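Long-range contact in Alpha/beta hydrolase family protein (Bacillus anthracis, PDB 3OOS), which is probably a hydrolase of the alpha/beta fold family, with a natural substrate that the fold alone does not reveal: residues A[220-234]-A[247-260]. Sequence-based numbering, arbitrary orientation.
Sequences VKIPSFIYCGKHDVQ and IPNATLTKFEESNH. With SO4 (sulfate ion), chain B.
Ile226 packs its CG2 branch against Leu252 CD1 at 4.0 Å and its CG1 against Ala250 CB, while its CD1 reaches toward Ile247 CD1; helix 237-246 covers this face through Ile243 and Tyr237. On the other face Tyr227 CB meets the rim of the Phe255 ring, in its plane, 3.7 Å from CE2. Tyr227 CG sits between backbone N and carbonyl carbon (chi1 75°); the ring brushes Phe255 CE2 with CD1, and its OH end leads away from strand 250-255, where OH is hydrogen-bonded to His98. Strands 224-229 and 250-255 run parallel, joined by a ladder of backbone bonds from Thr251 N to Ser224 O (2.9 Å) up to Lys230 N to Phe255 O. With helix 237-246 they form a beta-alpha-beta unit, the last two parallel strands of the alpha/beta hydrolase sheet. Water 3 links Ile226 O with the hydroxyls of Thr251 and Thr253. Beyond the strand ends, His231 N binds Ser258 O, and water 4 joins Gly229 N, Asp232 OD2 and Asn259 O. His260 ND1 gives a 2.9 Å bond to Asp232 OD1, in the imidazole plane and on the syn side of a carboxylate turned 76° from the ring. Gln234 N grips the same oxygen from the opposite face of the carboxylate, closing an Asx turn. Gln234, its OE1 hydrogen-bonded to Tyr138, lays NE2 over the centre of the imidazole, 3.2 Å above its plane. His260 touches Ser99 of the probable nucleophile elbow, an arrangement consistent with a Ser-His-Asp triad, and NE2 makes a weak bond to sulfate O2, an ion also held by Ser99 and His30.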
loop_
_atom_site.group_PDB
_atom_site.type_symbol
_atom_site.label_atom_id
_atom_site.label_comp_id
_atom_site.label_asym_id
_atom_site.label_seq_id
_atom_site.Cartn_x
_atom_site.Cartn_y
_atom_site.Cartn_z
ATOM N N VAL A 220 -5.230 0.876 -19.262
ATOM C CA VAL A 220 -4.354 1.760 -18.492
ATOM C C VAL A 220 -3.094 2.027 -19.324
ATOM O O VAL A 220 -2.343 1.100 -19.645
ATOM C CB VAL A 220 -4.005 1.144 -17.110
ATOM C CG1 VAL A 220 -2.902 1.942 -16.402
ATOM C CG2 VAL A 220 -5.260 1.064 -16.234
ATOM N N LYS A 221 -2.874 3.295 -19.670
ATOM C CA LYS A 221 -1.853 3.664 -20.656
ATOM C C LYS A 221 -0.637 4.373 -20.055
ATOM O O LYS A 221 0.349 4.630 -20.753
ATOM C CB LYS A 221 -2.472 4.525 -21.772
ATOM C CG LYS A 221 -3.734 3.942 -22.442
ATOM C CD LYS A 221 -3.591 2.474 -22.881
ATOM C CE LYS A 221 -2.570 2.270 -24.001
ATOM N NZ LYS A 221 -2.944 2.947 -25.278
ATOM N N ILE A 222 -0.704 4.659 -18.758
ATOM C CA ILE A 222 0.361 5.376 -18.054
ATOM C C ILE A 222 1.529 4.455 -17.690
ATOM O O ILE A 222 1.345 3.237 -17.578
ATOM C CB ILE A 222 -0.169 6.075 -16.770
ATOM C CG1 ILE A 222 -0.637 5.045 -15.737
ATOM C CG2 ILE A 222 -1.287 7.059 -17.110
ATOM C CD1 ILE A 222 -1.164 5.658 -14.456
ATOM N N PRO A 223 2.745 5.031 -17.508
ATOM C CA PRO A 223 3.859 4.206 -17.038
ATOM C C PRO A 223 3.497 3.523 -15.725
ATOM O O PRO A 223 2.989 4.166 -14.805
ATOM C CB PRO A 223 4.979 5.225 -16.821
ATOM C CG PRO A 223 4.685 6.301 -17.796
ATOM C CD PRO A 223 3.188 6.405 -17.818
ATOM N N SER A 224 3.733 2.218 -15.665
ATOM C CA SER A 224 3.346 1.420 -14.513
ATOM C C SER A 224 4.515 0.560 -14.073
ATOM O O SER A 224 4.980 -0.302 -14.820
ATOM C CB SER A 224 2.131 0.559 -14.860
ATOM O OG SER A 224 1.052 1.391 -15.250
ATOM N N PHE A 225 4.997 0.811 -12.861
ATOM C CA PHE A 225 6.174 0.124 -12.354
ATOM C C PHE A 225 5.754 -0.879 -11.291
ATOM O O PHE A 225 5.460 -0.513 -10.152
ATOM C CB PHE A 225 7.199 1.142 -11.831
ATOM C CG PHE A 225 7.630 2.147 -12.868
ATOM C CD1 PHE A 225 8.688 1.871 -13.730
ATOM C CD2 PHE A 225 6.969 3.368 -12.991
ATOM C CE1 PHE A 225 9.082 2.798 -14.702
ATOM C CE2 PHE A 225 7.358 4.301 -13.954
ATOM C CZ PHE A 225 8.415 4.015 -14.811
ATOM N N ILE A 226 5.699 -2.144 -11.700
ATOM C CA ILE A 226 5.213 -3.228 -10.849
ATOM C C ILE A 226 6.407 -3.932 -10.216
ATOM O O ILE A 226 7.421 -4.138 -10.869
ATOM C CB ILE A 226 4.373 -4.260 -11.670
ATOM C CG1 ILE A 226 3.448 -3.569 -12.694
ATOM C CG2 ILE A 226 3.603 -5.213 -10.753
ATOM C CD1 ILE A 226 2.497 -2.502 -12.119
ATOM N N TYR A 227 6.298 -4.289 -8.940
ATOM C CA TYR A 227 7.365 -5.043 -8.279
ATOM C C TYR A 227 6.770 -5.993 -7.248
ATOM O O TYR A 227 5.634 -5.809 -6.804
ATOM C CB TYR A 227 8.404 -4.107 -7.622
ATOM C CG TYR A 227 7.909 -3.470 -6.340
ATOM C CD1 TYR A 227 8.008 -4.146 -5.121
ATOM C CD2 TYR A 227 7.325 -2.202 -6.347
ATOM C CE1 TYR A 227 7.538 -3.579 -3.945
ATOM C CE2 TYR A 227 6.859 -1.620 -5.172
ATOM C CZ TYR A 227 6.967 -2.318 -3.976
ATOM O OH TYR A 227 6.495 -1.762 -2.809
ATOM N N CYS A 228 7.548 -6.999 -6.861
ATOM C CA CYS A 228 7.119 -7.957 -5.853
ATOM C C CYS A 228 8.311 -8.751 -5.353
ATOM O O CYS A 228 9.243 -9.032 -6.112
ATOM C CB CYS A 228 6.082 -8.920 -6.441
ATOM S SG CYS A 228 5.178 -9.916 -5.230
ATOM N N GLY A 229 8.274 -9.103 -4.072
ATOM C CA GLY A 229 9.225 -10.063 -3.516
ATOM C C GLY A 229 8.908 -11.451 -4.038
ATOM O O GLY A 229 7.742 -11.858 -4.076
ATOM N N LYS A 230 9.952 -12.171 -4.443
ATOM C CA LYS A 230 9.812 -13.534 -4.958
ATOM C C LYS A 230 9.046 -14.424 -3.981
ATOM O O LYS A 230 8.231 -15.262 -4.392
ATOM C CB LYS A 230 11.194 -14.131 -5.242
ATOM C CG LYS A 230 11.177 -15.577 -5.721
ATOM C CD LYS A 230 12.583 -16.137 -5.831
ATOM C CE LYS A 230 12.566 -17.524 -6.436
ATOM N NZ LYS A 230 13.928 -17.971 -6.832
ATOM N N HIS A 231 9.300 -14.226 -2.691
ATOM C CA HIS A 231 8.765 -15.098 -1.651
ATOM C C HIS A 231 7.532 -14.557 -0.925
ATOM O O HIS A 231 7.160 -15.073 0.131
ATOM C CB HIS A 231 9.868 -15.426 -0.640
ATOM C CG HIS A 231 11.128 -15.936 -1.265
ATOM N ND1 HIS A 231 11.255 -17.222 -1.742
ATOM C CD2 HIS A 231 12.320 -15.332 -1.489
ATOM C CE1 HIS A 231 12.470 -17.390 -2.234
ATOM N NE2 HIS A 231 13.137 -16.258 -2.091
ATOM N N ASP A 232 6.897 -13.532 -1.493
ATOM C CA ASP A 232 5.689 -12.951 -0.899
ATOM C C ASP A 232 4.599 -14.017 -0.747
ATOM O O ASP A 232 4.269 -14.714 -1.707
ATOM C CB ASP A 232 5.186 -11.783 -1.757
ATOM C CG ASP A 232 4.339 -10.789 -0.972
ATOM O OD1 ASP A 232 3.779 -11.147 0.089
ATOM O OD2 ASP A 232 4.224 -9.636 -1.435
ATOM N N VAL A 233 4.066 -14.150 0.466
ATOM C CA VAL A 233 3.017 -15.140 0.748
ATOM C C VAL A 233 1.625 -14.524 0.907
ATOM O O VAL A 233 0.671 -15.224 1.247
ATOM C CB VAL A 233 3.358 -16.039 1.979
ATOM C CG1 VAL A 233 4.621 -16.844 1.719
ATOM C CG2 VAL A 233 3.491 -15.212 3.253
ATOM N N GLN A 234 1.506 -13.220 0.673
ATOM C CA GLN A 234 0.201 -12.566 0.755
ATOM C C GLN A 234 -0.449 -12.515 -0.627
ATOM O O GLN A 234 -1.389 -13.267 -0.888
ATOM C CB GLN A 234 0.306 -11.197 1.434
ATOM C CG GLN A 234 0.580 -11.321 2.935
ATOM C CD GLN A 234 0.681 -9.986 3.642
ATOM O OE1 GLN A 234 -0.238 -9.168 3.597
ATOM N NE2 GLN A 234 1.800 -9.765 4.311
ATOM N N ILE A 247 -1.235 -4.571 -18.148
ATOM C CA ILE A 247 -1.015 -3.151 -18.418
ATOM C C ILE A 247 -0.032 -3.003 -19.587
ATOM O O ILE A 247 1.096 -3.488 -19.506
ATOM C CB ILE A 247 -0.490 -2.414 -17.166
ATOM C CG1 ILE A 247 -1.516 -2.496 -16.028
ATOM C CG2 ILE A 247 -0.169 -0.955 -17.495
ATOM C CD1 ILE A 247 -1.005 -1.976 -14.692
ATOM N N PRO A 248 -0.461 -2.337 -20.680
ATOM C CA PRO A 248 0.361 -2.249 -21.895
ATOM C C PRO A 248 1.770 -1.680 -21.693
ATOM O O PRO A 248 2.717 -2.193 -22.291
ATOM C CB PRO A 248 -0.457 -1.330 -22.810
ATOM C CG PRO A 248 -1.853 -1.492 -22.361
ATOM C CD PRO A 248 -1.804 -1.760 -20.881
ATOM N N ASN A 249 1.910 -0.646 -20.864
ATOM C CA ASN A 249 3.204 0.025 -20.695
ATOM C C ASN A 249 3.861 -0.239 -19.337
ATOM O O ASN A 249 4.515 0.644 -18.767
ATOM C CB ASN A 249 3.067 1.533 -20.948
ATOM C CG ASN A 249 2.482 1.850 -22.318
ATOM O OD1 ASN A 249 1.441 2.503 -22.425
ATOM N ND2 ASN A 249 3.145 1.387 -23.367
ATOM N N ALA A 250 3.696 -1.456 -18.823
ATOM C CA ALA A 250 4.230 -1.812 -17.504
ATOM C C ALA A 250 5.602 -2.467 -17.560
ATOM O O ALA A 250 5.939 -3.140 -18.533
ATOM C CB ALA A 250 3.255 -2.719 -16.759
ATOM N N THR A 251 6.384 -2.260 -16.502
ATOM C CA THR A 251 7.589 -3.046 -16.259
ATOM C C THR A 251 7.403 -3.859 -14.979
ATOM O O THR A 251 6.572 -3.520 -14.131
ATOM C CB THR A 251 8.862 -2.176 -16.127
ATOM O OG1 THR A 251 8.767 -1.346 -14.963
ATOM C CG2 THR A 251 9.082 -1.312 -17.374
ATOM N N LEU A 252 8.181 -4.929 -14.849
ATOM C CA LEU A 252 8.125 -5.796 -13.678
ATOM C C LEU A 252 9.513 -5.974 -13.083
ATOM O O LEU A 252 10.462 -6.314 -13.793
ATOM C CB LEU A 252 7.527 -7.158 -14.047
ATOM C CG LEU A 252 7.436 -8.221 -12.943
ATOM C CD1 LEU A 252 6.518 -7.794 -11.788
ATOM C CD2 LEU A 252 6.983 -9.545 -13.535
ATOM N N THR A 253 9.622 -5.738 -11.777
ATOM C CA THR A 253 10.893 -5.871 -11.067
ATOM C C THR A 253 10.755 -6.915 -9.970
ATOM O O THR A 253 9.897 -6.799 -9.091
ATOM C CB THR A 253 11.352 -4.523 -10.468
ATOM O OG1 THR A 253 11.443 -3.546 -11.510
ATOM C CG2 THR A 253 12.718 -4.663 -9.792
ATOM N N LYS A 254 11.602 -7.938 -10.036
ATOM C CA LYS A 254 11.565 -9.039 -9.085
ATOM C C LYS A 254 12.598 -8.833 -7.989
ATOM O O LYS A 254 13.765 -8.556 -8.268
ATOM C CB LYS A 254 11.829 -10.359 -9.806
ATOM C CG LYS A 254 11.587 -11.596 -8.966
ATOM C CD LYS A 254 11.725 -12.844 -9.818
ATOM C CE LYS A 254 10.984 -14.009 -9.199
ATOM N NZ LYS A 254 11.055 -15.220 -10.064
ATOM N N PHE A 255 12.160 -8.961 -6.744
ATOM C CA PHE A 255 13.064 -8.880 -5.611
ATOM C C PHE A 255 13.312 -10.294 -5.087
ATOM O O PHE A 255 12.485 -10.881 -4.387
ATOM C CB PHE A 255 12.519 -7.911 -4.556
ATOM C CG PHE A 255 12.643 -6.464 -4.955
ATOM C CD1 PHE A 255 13.768 -5.726 -4.599
ATOM C CD2 PHE A 255 11.647 -5.844 -5.710
ATOM C CE1 PHE A 255 13.895 -4.386 -4.976
ATOM C CE2 PHE A 255 11.767 -4.507 -6.092
ATOM C CZ PHE A 255 12.893 -3.777 -5.722
ATOM N N GLU A 256 14.464 -10.835 -5.475
ATOM C CA GLU A 256 14.776 -12.256 -5.310
ATOM C C GLU A 256 14.981 -12.675 -3.857
ATOM O O GLU A 256 14.765 -13.838 -3.511
ATOM C CB GLU A 256 16.027 -12.620 -6.125
ATOM C CG GLU A 256 16.041 -12.111 -7.571
ATOM C CD GLU A 256 15.241 -12.973 -8.536
ATOM O OE1 GLU A 256 14.753 -14.050 -8.131
ATOM O OE2 GLU A 256 15.108 -12.570 -9.715
ATOM N N GLU A 257 15.396 -11.729 -3.016
ATOM C CA GLU A 257 15.687 -12.029 -1.613
ATOM C C GLU A 257 14.701 -11.351 -0.670
ATOM O O GLU A 257 15.042 -10.983 0.460
ATOM C CB GLU A 257 17.124 -11.639 -1.265
ATOM C CG GLU A 257 18.147 -12.714 -1.573
ATOM C CD GLU A 257 19.512 -12.369 -1.023
ATOM O OE1 GLU A 257 19.905 -12.958 0.007
ATOM O OE2 GLU A 257 20.182 -11.492 -1.606
ATOM N N SER A 258 13.463 -11.207 -1.134
ATOM C CA SER A 258 12.426 -10.538 -0.360
ATOM C C SER A 258 11.162 -11.369 -0.259
ATOM O O SER A 258 10.821 -12.125 -1.177
ATOM C CB SER A 258 12.071 -9.181 -0.989
ATOM O OG SER A 258 13.170 -8.288 -0.972
ATOM N N ASN A 259 10.494 -11.224 0.880
ATOM C CA ASN A 259 9.157 -11.753 1.066
ATOM C C ASN A 259 8.150 -10.645 0.751
ATOM O O ASN A 259 7.870 -10.375 -0.421
ATOM C CB ASN A 259 9.003 -12.295 2.491
ATOM C CG ASN A 259 7.695 -13.030 2.706
ATOM O OD1 ASN A 259 6.629 -12.558 2.312
ATOM N ND2 ASN A 259 7.770 -14.188 3.350
ATOM N N HIS A 260 7.642 -9.972 1.781
ATOM C CA HIS A 260 6.597 -8.963 1.605
ATOM C C HIS A 260 7.087 -7.512 1.596
ATOM O O HIS A 260 6.329 -6.613 1.223
ATOM C CB HIS A 260 5.537 -9.140 2.705
ATOM C CG HIS A 260 4.288 -8.343 2.487
ATOM N ND1 HIS A 260 3.379 -8.638 1.495
ATOM C CD2 HIS A 260 3.790 -7.268 3.144
ATOM C CE1 HIS A 260 2.378 -7.777 1.546
ATOM N NE2 HIS A 260 2.603 -6.934 2.538
HETATM S S SO4 B . -1.309 -5.177 3.766
HETATM O O1 SO4 B . -2.409 -5.765 4.525
HETATM O O2 SO4 B . -0.416 -6.236 3.317
HETATM O O3 SO4 B . -1.850 -4.441 2.630
HETATM O O4 SO4 B . -0.575 -4.254 4.631
HETATM O O HOH W 1 0.298 1.460 -19.557
HETATM O O HOH W 2 6.445 1.552 -17.287
HETATM O O HOH W 3 9.115 -2.411 -12.393
HETATM O O HOH W 4 6.381 -8.108 -2.099
HETATM O O HOH W 5 13.683 -16.002 -9.574
HETATM O O HOH W 6 15.871 -16.496 -2.869
#